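Long-range contacts in deoxyhypusine synthase, putative (Entamoeba histolytica, PDB 7L9R), which probably transfers the aminobutyl group of spermidine to a lysine of the translation factor eIF5A in an NAD-dependent reaction, as deoxyhypusine synthases do: residues Ile60-Leu65 and Ser339-Val344; Ile89-Thr94 and Lys113-Ile118; Thr188-Ile193 and Asn214-Cys219. One frame throughout, in Å; residues are numbered along the deposited sequence.

Interaction 1 (Ile60-Leu65 and Ser339-Val344); sequences IINKML and SKTFAV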
loop_
_atom_site.group_PDB
_atom_site.type_symbol
_atom_site.label_atom_id
_atom_site.label_comp_id
_atom_site.label_asym_id
_atom_site.label_seq_id
_atom_site.Cartn_x
_atom_site.Cartn_y
_atom_site.Cartn_z
ATOM N N ILE B 60 4.077 -10.162 24.674
ATOM C CA ILE B 60 4.949 -9.031 24.981
ATOM C C ILE B 60 4.255 -8.049 25.922
ATOM O O ILE B 60 4.884 -7.504 26.839
ATOM C CB ILE B 60 5.414 -8.351 23.678
ATOM C CG1 ILE B 60 6.404 -9.253 22.936
ATOM C CG2 ILE B 60 6.052 -6.992 23.958
ATOM C CD1 ILE B 60 6.698 -8.803 21.517
ATOM N N ILE B 61 2.956 -7.808 25.719
ATOM C CA ILE B 61 2.240 -6.872 26.583
ATOM C C ILE B 61 2.150 -7.418 28.003
ATOM O O ILE B 61 2.367 -6.684 28.975
ATOM C CB ILE B 61 0.850 -6.548 25.998
ATOM C CG1 ILE B 61 0.994 -5.650 24.768
ATOM C CG2 ILE B 61 -0.026 -5.848 27.031
ATOM C CD1 ILE B 61 -0.302 -5.423 24.011
ATOM N N ASN B 62 1.868 -8.716 28.151
ATOM C CA ASN B 62 1.853 -9.308 29.488
ATOM C C ASN B 62 3.215 -9.220 30.158
ATOM O O ASN B 62 3.295 -9.090 31.386
ATOM C CB ASN B 62 1.389 -10.763 29.422
ATOM C CG ASN B 62 -0.105 -10.889 29.242
ATOM O OD1 ASN B 62 -0.875 -10.082 29.763
ATOM N ND2 ASN B 62 -0.524 -11.890 28.483
ATOM N N LYS B 63 4.298 -9.282 29.377
ATOM C CA LYS B 63 5.623 -9.086 29.954
ATOM C C LYS B 63 5.800 -7.660 30.470
ATOM O O LYS B 63 6.457 -7.447 31.496
ATOM C CB LYS B 63 6.701 -9.429 28.927
ATOM C CG LYS B 63 6.795 -10.911 28.597
ATOM C CD LYS B 63 7.982 -11.193 27.691
ATOM C CE LYS B 63 7.990 -12.634 27.214
ATOM N NZ LYS B 63 9.280 -12.984 26.550
ATOM N N MET B 64 5.225 -6.668 29.778
ATOM C CA MET B 64 5.260 -5.301 30.296
ATOM C C MET B 64 4.591 -5.229 31.662
ATOM O O MET B 64 5.123 -4.623 32.598
ATOM C CB MET B 64 4.570 -4.327 29.336
ATOM C CG MET B 64 5.105 -4.256 27.922
ATOM S SD MET B 64 4.130 -3.059 26.965
ATOM C CE MET B 64 4.724 -3.346 25.301
ATOM N N LEU B 65 3.413 -5.842 31.784
ATOM C CA LEU B 65 2.624 -5.720 33.004
ATOM C C LEU B 65 3.254 -6.464 34.176
ATOM O O LEU B 65 3.142 -6.011 35.320
ATOM C CB LEU B 65 1.204 -6.231 32.753
ATOM C CG LEU B 65 0.420 -5.477 31.674
ATOM C CD1 LEU B 65 -0.839 -6.227 31.279
ATOM C CD2 LEU B 65 0.074 -4.076 32.148
ATOM N N SER B 339 -8.381 -8.355 25.908
ATOM C CA SER B 339 -9.049 -9.403 26.673
ATOM C C SER B 339 -8.084 -10.484 27.148
ATOM O O SER B 339 -8.381 -11.170 28.133
ATOM C CB SER B 339 -10.160 -10.043 25.844
ATOM O OG SER B 339 -9.614 -10.911 24.869
ATOM N N LYS B 340 -6.940 -10.645 26.479
ATOM C CA LYS B 340 -5.935 -11.629 26.860
ATOM C C LYS B 340 -4.766 -11.010 27.618
ATOM O O LYS B 340 -3.826 -11.729 27.973
ATOM C CB LYS B 340 -5.409 -12.362 25.617
ATOM C CG LYS B 340 -6.495 -13.007 24.760
ATOM C CD LYS B 340 -7.072 -14.253 25.409
ATOM C CE LYS B 340 -8.139 -14.880 24.522
ATOM N NZ LYS B 340 -8.665 -16.159 25.098
ATOM N N THR B 341 -4.797 -9.697 27.871
ATOM C CA THR B 341 -3.702 -9.028 28.566
ATOM C C THR B 341 -4.213 -8.102 29.665
ATOM O O THR B 341 -4.308 -8.507 30.827
ATOM C CB THR B 341 -2.838 -8.237 27.579
ATOM O OG1 THR B 341 -3.664 -7.332 26.841
ATOM C CG2 THR B 341 -2.119 -9.171 26.609
ATOM N N PHE B 342 -4.529 -6.853 29.312
ATOM C CA PHE B 342 -4.880 -5.858 30.325
ATOM C C PHE B 342 -6.080 -6.272 31.166
ATOM O O PHE B 342 -6.172 -5.885 32.337
ATOM C CB PHE B 342 -5.172 -4.507 29.676
ATOM C CG PHE B 342 -3.962 -3.816 29.133
ATOM C CD1 PHE B 342 -3.037 -3.248 29.993
ATOM C CD2 PHE B 342 -3.770 -3.690 27.764
ATOM C CE1 PHE B 342 -1.925 -2.586 29.503
ATOM C CE2 PHE B 342 -2.658 -3.028 27.265
ATOM C CZ PHE B 342 -1.732 -2.476 28.138
ATOM N N ALA B 343 -7.010 -7.037 30.596
ATOM C CA ALA B 343 -8.241 -7.368 31.302
ATOM C C ALA B 343 -8.098 -8.562 32.241
ATOM O O ALA B 343 -8.989 -8.780 33.067
ATOM C CB ALA B 343 -9.365 -7.624 30.298
ATOM N N VAL B 344 -7.017 -9.336 32.137
ATOM C CA VAL B 344 -6.815 -10.496 32.999
ATOM C C VAL B 344 -5.501 -10.461 33.769
ATOM O O VAL B 344 -5.396 -11.129 34.810
ATOM C CB VAL B 344 -6.912 -11.817 32.204
ATOM C CG1 VAL B 344 -8.354 -12.138 31.867
ATOM C CG2 VAL B 344 -6.074 -11.714 30.920
#
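Ile61 meets Thr341 and Phe342 through its CG2 branch. That methyl group lies anti to the backbone N (chi1, measured to CG1, is -72°), which carries it off helix 51-66 toward the loop that follows helix 330-339. There CG2 of Ile61 stands 3.7 Å from CB of Thr341 and 4.2 Å from the centroid of the Phe342 ring, 27° off the ring normal, a CH-pi contact over one face.

One residue on, Asn62 lays its amide obliquely across Thr341, the residue whose CA is nearest to its own. ND2 of Asn62 donates to O of Lys340 at 3.3 Å, a weak bond in length though fairly straight (166° at the hydrogen), while OD1 of Asn62 lies 3.2 Å from CA of Thr341 and accepts a hydrogen bond from the Thr345 hydroxyl. With a partner at each amide atom, the turn of the group is probably settled despite the weak ND2 bond. The hydroxyl of Thr341 pairs with the carbonyl of Ile337, back in helix 330-339.

A turn further along, Leu65 crosses the phenyl group of Phe342 at about a right angle, its CD2 3.6 Å from CE1 of Phe342. Ile61 and Leu65, four residues apart on one side of the helix, thus both pack on this ring, which also touches Ile266 of strand 262-268.

The chemistry is divided: apolar packing comes from the Phe342 ring and from Thr341, which lies against Ile61 and Asn62, and the Asn62 amide adds a weak polar link to the loop backbone. Together they join helix 51-66, early in the chain, to the loop after helix 330-339.

Interaction 2 (Ile89-Thr94 and Lys113-Ile118); sequences IYLGFT and KCVDYI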
loop_
_atom_site.group_PDB
_atom_site.type_symbol
_atom_site.label_atom_id
_atom_site.label_comp_id
_atom_site.label_asym_id
_atom_site.label_seq_id
_atom_site.Cartn_x
_atom_site.Cartn_y
_atom_site.Cartn_z
ATOM N N ILE B 89 4.691 2.236 30.788
ATOM C CA ILE B 89 3.948 1.815 29.605
ATOM C C ILE B 89 3.384 3.036 28.891
ATOM O O ILE B 89 2.637 3.823 29.486
ATOM C CB ILE B 89 2.831 0.819 29.963
ATOM C CG1 ILE B 89 3.432 -0.398 30.673
ATOM C CG2 ILE B 89 2.065 0.411 28.717
ATOM C CD1 ILE B 89 2.444 -1.493 30.965
ATOM N N TYR B 90 3.707 3.156 27.604
ATOM C CA TYR B 90 3.286 4.255 26.747
ATOM C C TYR B 90 2.271 3.730 25.746
ATOM O O TYR B 90 2.524 2.724 25.074
ATOM C CB TYR B 90 4.484 4.853 25.996
ATOM C CG TYR B 90 5.530 5.462 26.897
ATOM C CD1 TYR B 90 6.459 4.667 27.555
ATOM C CD2 TYR B 90 5.587 6.837 27.093
ATOM C CE1 TYR B 90 7.411 5.225 28.393
ATOM C CE2 TYR B 90 6.535 7.404 27.927
ATOM C CZ TYR B 90 7.444 6.593 28.573
ATOM O OH TYR B 90 8.387 7.156 29.401
ATOM N N LEU B 91 1.132 4.407 25.636
ATOM C CA LEU B 91 0.091 4.015 24.695
ATOM C C LEU B 91 -0.075 5.115 23.658
ATOM O O LEU B 91 -0.419 6.251 24.002
ATOM C CB LEU B 91 -1.231 3.742 25.410
ATOM C CG LEU B 91 -2.411 3.425 24.492
ATOM C CD1 LEU B 91 -2.124 2.199 23.633
ATOM C CD2 LEU B 91 -3.677 3.234 25.310
ATOM N N GLY B 92 0.163 4.777 22.396
ATOM C CA GLY B 92 -0.017 5.700 21.287
ATOM C C GLY B 92 -1.144 5.219 20.392
ATOM O O GLY B 92 -1.254 4.023 20.113
ATOM N N PHE B 93 -1.985 6.154 19.955
ATOM C CA PHE B 93 -3.061 5.818 19.037
ATOM C C PHE B 93 -3.435 7.051 18.232
ATOM O O PHE B 93 -3.162 8.188 18.631
ATOM C CB PHE B 93 -4.289 5.240 19.763
ATOM C CG PHE B 93 -4.828 6.107 20.872
ATOM C CD1 PHE B 93 -5.614 7.220 20.589
ATOM C CD2 PHE B 93 -4.595 5.781 22.199
ATOM C CE1 PHE B 93 -6.127 8.009 21.608
ATOM C CE2 PHE B 93 -5.105 6.564 23.223
ATOM C CZ PHE B 93 -5.873 7.680 22.929
ATOM N N THR B 94 -4.042 6.811 17.076
ATOM C CA THR B 94 -4.416 7.901 16.189
ATOM C C THR B 94 -5.790 8.443 16.555
ATOM O O THR B 94 -6.594 7.795 17.238
ATOM C CB THR B 94 -4.427 7.459 14.728
ATOM O OG1 THR B 94 -5.374 6.398 14.554
ATOM C CG2 THR B 94 -3.063 6.974 14.313
ATOM N N LYS B 113 -5.482 2.496 35.327
ATOM C CA LYS B 113 -4.051 2.765 35.461
ATOM C C LYS B 113 -3.208 1.684 34.791
ATOM O O LYS B 113 -2.106 1.364 35.244
ATOM C CB LYS B 113 -3.656 2.926 36.928
ATOM C CG LYS B 113 -4.418 4.017 37.642
ATOM C CD LYS B 113 -3.902 4.216 39.063
ATOM C CE LYS B 113 -4.686 5.304 39.784
ATOM N NZ LYS B 113 -4.155 5.578 41.150
ATOM N N CYS B 114 -3.715 1.156 33.675
ATOM C CA CYS B 114 -2.991 0.151 32.906
ATOM C C CYS B 114 -1.833 0.736 32.119
ATOM O O CYS B 114 -0.927 -0.012 31.730
ATOM C CB CYS B 114 -3.945 -0.555 31.946
ATOM S SG CYS B 114 -5.201 -1.530 32.780
ATOM N N VAL B 115 -1.857 2.041 31.845
ATOM C CA VAL B 115 -0.788 2.716 31.126
ATOM C C VAL B 115 -0.409 3.979 31.886
ATOM O O VAL B 115 -1.160 4.482 32.722
ATOM C CB VAL B 115 -1.177 3.046 29.670
ATOM C CG1 VAL B 115 -1.637 1.787 28.948
ATOM C CG2 VAL B 115 -2.259 4.118 29.630
ATOM N N ASP B 116 0.784 4.485 31.590
ATOM C CA ASP B 116 1.338 5.634 32.292
ATOM C C ASP B 116 1.329 6.912 31.471
ATOM O O ASP B 116 1.220 8.000 32.043
ATOM C CB ASP B 116 2.772 5.329 32.727
ATOM C CG ASP B 116 2.851 4.088 33.604
ATOM O OD1 ASP B 116 2.097 4.013 34.600
ATOM O OD2 ASP B 116 3.651 3.181 33.289
ATOM N N TYR B 117 1.429 6.805 30.149
ATOM C CA TYR B 117 1.473 7.959 29.269
ATOM C C TYR B 117 0.746 7.615 27.985
ATOM O O TYR B 117 0.743 6.462 27.548
ATOM C CB TYR B 117 2.909 8.381 28.921
ATOM C CG TYR B 117 3.742 8.835 30.091
ATOM C CD1 TYR B 117 3.661 10.142 30.555
ATOM C CD2 TYR B 117 4.632 7.969 30.717
ATOM C CE1 TYR B 117 4.429 10.573 31.616
ATOM C CE2 TYR B 117 5.409 8.391 31.789
ATOM C CZ TYR B 117 5.300 9.697 32.233
ATOM O OH TYR B 117 6.065 10.144 33.290
ATOM N N ILE B 118 0.157 8.631 27.371
ATOM C CA ILE B 118 -0.497 8.496 26.079
ATOM C C ILE B 118 0.118 9.501 25.116
ATOM O O ILE B 118 0.441 10.630 25.501
ATOM C CB ILE B 118 -2.020 8.699 26.190
ATOM C CG1 ILE B 118 -2.662 7.505 26.895
ATOM C CG2 ILE B 118 -2.646 8.902 24.821
ATOM C CD1 ILE B 118 -4.156 7.640 27.050
#
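A beta-alpha-beta unit at the centre of a Rossmann-like alpha/beta domain brings Ile89-Thr94 and Lys113-Ile118 together, its two parallel strands linked through helices 95-99 and 102-111. The register is set by two bridges, Tyr90 with Tyr117 and Leu91 with Ile118. N of Leu91 donates to O of Tyr117 at 2.8 Å, and Ile89 O accepts from two amides in its carbonyl plane, Asp116 N at 2.9 Å and Tyr117 N at 3.3 Å.

Just before the paired strand residues, OD2 of Asp116 receives N of Ile89 at 2.9 Å on the anti side of the carboxylate, 22° out of its plane; the same oxygen forms a salt bridge with Arg347.

The two tyrosines share one face of the sheet, where CE2 of Tyr90 approaches CD2 of Tyr117 to 3.4 Å. Their planes are nearly parallel (14°) but displaced, so little of one ring covers the other. Leu91 and Ile118 lie on the opposite face. CG1 of Val115 touches CG2 of Ile89 and CB of Leu91, and CE2 of Phe93 lies 3.8 Å from CG2 of Ile118.

The Asp116 carboxylate thus takes the place of a backbone acceptor where the regular ladder begins, and the positive charge of Arg347 would probably help to keep it ionised in this role.

Interaction 3 (Thr188-Ile193 and Asn214-Cys219); sequences TPSQLI and NITIFC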
loop_
_atom_site.group_PDB
_atom_site.type_symbol
_atom_site.label_atom_id
_atom_site.label_comp_id
_atom_site.label_asym_id
_atom_site.label_seq_id
_atom_site.Cartn_x
_atom_site.Cartn_y
_atom_site.Cartn_z
ATOM N N THR B 188 1.344 24.013 27.878
ATOM C CA THR B 188 1.699 22.950 26.954
ATOM C C THR B 188 0.460 22.155 26.584
ATOM O O THR B 188 -0.569 22.248 27.256
ATOM C CB THR B 188 2.749 22.016 27.566
ATOM O OG1 THR B 188 2.130 21.165 28.535
ATOM C CG2 THR B 188 3.849 22.818 28.226
ATOM N N PRO B 189 0.503 21.374 25.502
ATOM C CA PRO B 189 -0.668 20.543 25.174
ATOM C C PRO B 189 -1.085 19.612 26.300
ATOM O O PRO B 189 -2.277 19.546 26.631
ATOM C CB PRO B 189 -0.207 19.779 23.929
ATOM C CG PRO B 189 0.748 20.714 23.277
ATOM C CD PRO B 189 1.482 21.400 24.398
ATOM N N SER B 190 -0.132 18.922 26.932
ATOM C CA SER B 190 -0.492 17.988 27.995
ATOM C C SER B 190 -1.156 18.712 29.162
ATOM O O SER B 190 -2.084 18.178 29.782
ATOM C CB SER B 190 0.742 17.227 28.482
ATOM O OG SER B 190 1.530 18.036 29.340
ATOM N N GLN B 191 -0.705 19.935 29.466
ATOM C CA GLN B 191 -1.348 20.714 30.521
ATOM C C GLN B 191 -2.771 21.106 30.139
ATOM O O GLN B 191 -3.686 21.013 30.964
ATOM C CB GLN B 191 -0.538 21.970 30.834
ATOM C CG GLN B 191 0.836 21.722 31.406
ATOM C CD GLN B 191 1.645 23.007 31.497
ATOM O OE1 GLN B 191 1.162 24.087 31.136
ATOM N NE2 GLN B 191 2.880 22.898 31.981
ATOM N N LEU B 192 -2.970 21.559 28.898
ATOM C CA LEU B 192 -4.311 21.907 28.435
ATOM C C LEU B 192 -5.235 20.702 28.473
ATOM O O LEU B 192 -6.426 20.830 28.782
ATOM C CB LEU B 192 -4.240 22.478 27.014
ATOM C CG LEU B 192 -3.548 23.840 26.869
ATOM C CD1 LEU B 192 -3.485 24.253 25.410
ATOM C CD2 LEU B 192 -4.266 24.900 27.694
ATOM N N ILE B 193 -4.706 19.523 28.144
ATOM C CA ILE B 193 -5.536 18.327 28.102
ATOM C C ILE B 193 -5.911 17.893 29.513
ATOM O O ILE B 193 -7.017 17.397 29.748
ATOM C CB ILE B 193 -4.824 17.221 27.308
ATOM C CG1 ILE B 193 -4.705 17.657 25.841
ATOM C CG2 ILE B 193 -5.594 15.893 27.423
ATOM C CD1 ILE B 193 -3.808 16.786 24.989
ATOM N N ASN B 214 -3.685 10.916 36.815
ATOM C CA ASN B 214 -2.395 11.534 36.526
ATOM C C ASN B 214 -1.668 10.778 35.421
ATOM O O ASN B 214 -0.476 10.471 35.510
ATOM C CB ASN B 214 -1.534 11.629 37.786
ATOM C CG ASN B 214 -2.196 12.440 38.868
ATOM O OD1 ASN B 214 -2.311 12.003 40.013
ATOM N ND2 ASN B 214 -2.654 13.630 38.506
ATOM N N ILE B 215 -2.411 10.465 34.371
ATOM C CA ILE B 215 -1.840 9.900 33.163
ATOM C C ILE B 215 -1.716 11.046 32.168
ATOM O O ILE B 215 -2.717 11.631 31.733
ATOM C CB ILE B 215 -2.681 8.730 32.638
ATOM C CG1 ILE B 215 -2.543 7.552 33.619
ATOM C CG2 ILE B 215 -2.239 8.329 31.237
ATOM C CD1 ILE B 215 -3.647 6.518 33.545
ATOM N N THR B 216 -0.475 11.392 31.841
ATOM C CA THR B 216 -0.201 12.549 31.005
ATOM C C THR B 216 -0.404 12.184 29.542
ATOM O O THR B 216 0.057 11.133 29.082
ATOM C CB THR B 216 1.223 13.044 31.258
ATOM O OG1 THR B 216 1.386 13.310 32.660
ATOM C CG2 THR B 216 1.515 14.315 30.461
ATOM N N ILE B 217 -1.100 13.055 28.813
ATOM C CA ILE B 217 -1.427 12.844 27.407
ATOM C C ILE B 217 -0.668 13.877 26.583
ATOM O O ILE B 217 -0.875 15.086 26.743
ATOM C CB ILE B 217 -2.941 12.942 27.155
ATOM C CG1 ILE B 217 -3.691 11.883 27.969
ATOM C CG2 ILE B 217 -3.246 12.805 25.667
ATOM C CD1 ILE B 217 -5.199 11.986 27.869
ATOM N N PHE B 218 0.222 13.402 25.720
ATOM C CA PHE B 218 0.965 14.258 24.810
ATOM C C PHE B 218 0.254 14.328 23.466
ATOM O O PHE B 218 -0.265 13.321 22.969
ATOM C CB PHE B 218 2.393 13.739 24.625
ATOM C CG PHE B 218 3.182 13.703 25.896
ATOM C CD1 PHE B 218 3.764 14.854 26.397
ATOM C CD2 PHE B 218 3.320 12.520 26.607
ATOM C CE1 PHE B 218 4.487 14.831 27.581
ATOM C CE2 PHE B 218 4.039 12.486 27.797
ATOM C CZ PHE B 218 4.626 13.644 28.282
ATOM N N CYS B 219 0.214 15.530 22.893
ATOM C CA CYS B 219 -0.414 15.757 21.598
ATOM C C CYS B 219 0.204 16.996 20.962
ATOM O O CYS B 219 -0.403 18.074 20.974
ATOM C CB CYS B 219 -1.933 15.910 21.741
ATOM S SG CYS B 219 -2.822 16.003 20.165
HETATM O O HOH W 1 -2.173 15.316 30.261
#
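Ser190 touches the strand most closely. Its CA forms a CA-H...O contact with O of Ile217 at 3.2 Å, and its CB lies 3.6 Å from CG2 of Thr216. Beside it, CB of Pro189 rests 3.4 Å from O of Cys219. One turn along, Ile193 crosses Ile217 at about a right angle: CG2 of Ile193 meets CD1 of Ile217 at 4.0 Å, while CD1 of Ile193 reaches CB of Cys219 at 3.9 Å.

No direct hydrogen bond joins the segments; a water does so instead, giving a hydrogen to O of Ser190 and accepting from N of Ile217, both at 2.9 Å. A chi1 of 78°, between backbone N and carbonyl carbon, puts OG of Ser190 where it hydrogen-bonds to Asp249 OD1, an oxygen that also pairs with the Thr188 hydroxyl. Thr188 in turn N-caps the helix: its OG1 accepts from N of Gln191 at 3.2 Å, and the weak return bond from N of Thr188 to OE1 of Gln191 completes a capping box.

The first turn of helix 189-200 is thereby packed on strand 216-218, their local directions 128° apart. Helix 247-258 supplies Asp249, helix 206-212 meets Ile193 and Ile217 through Ile207 and Ala210, and strand 117-120 pairs in parallel with strand 216-218 along the sheet.

In the fold
Interactions 2 and 3 lie on neighbouring strands of a six-stranded parallel sheet; interaction 1 is a helix-loop contact packed beside it, with Ile61, Met64, Leu65 and Phe342 touching its strands. Interaction 2 pairs strands 87-93 and 117-120 about 4 Å from the chain centre. Its centre is about 12 Å from that of interaction 3, whose strand 216-218 adjoins 117-120 through probable backbone hydrogen bonds of Ile118 with Thr216 and Phe218. Interaction 1, centred about 13 Å from interaction 2, meets it where Phe342 packs on Cys114 and Leu65 on Ile89. Interactions 1 and 3, centres about 25 Å apart, do not touch. In sequence, interaction 2 closes before interaction 3 opens, and interaction 1 spans both, joining early and late parts of the chain.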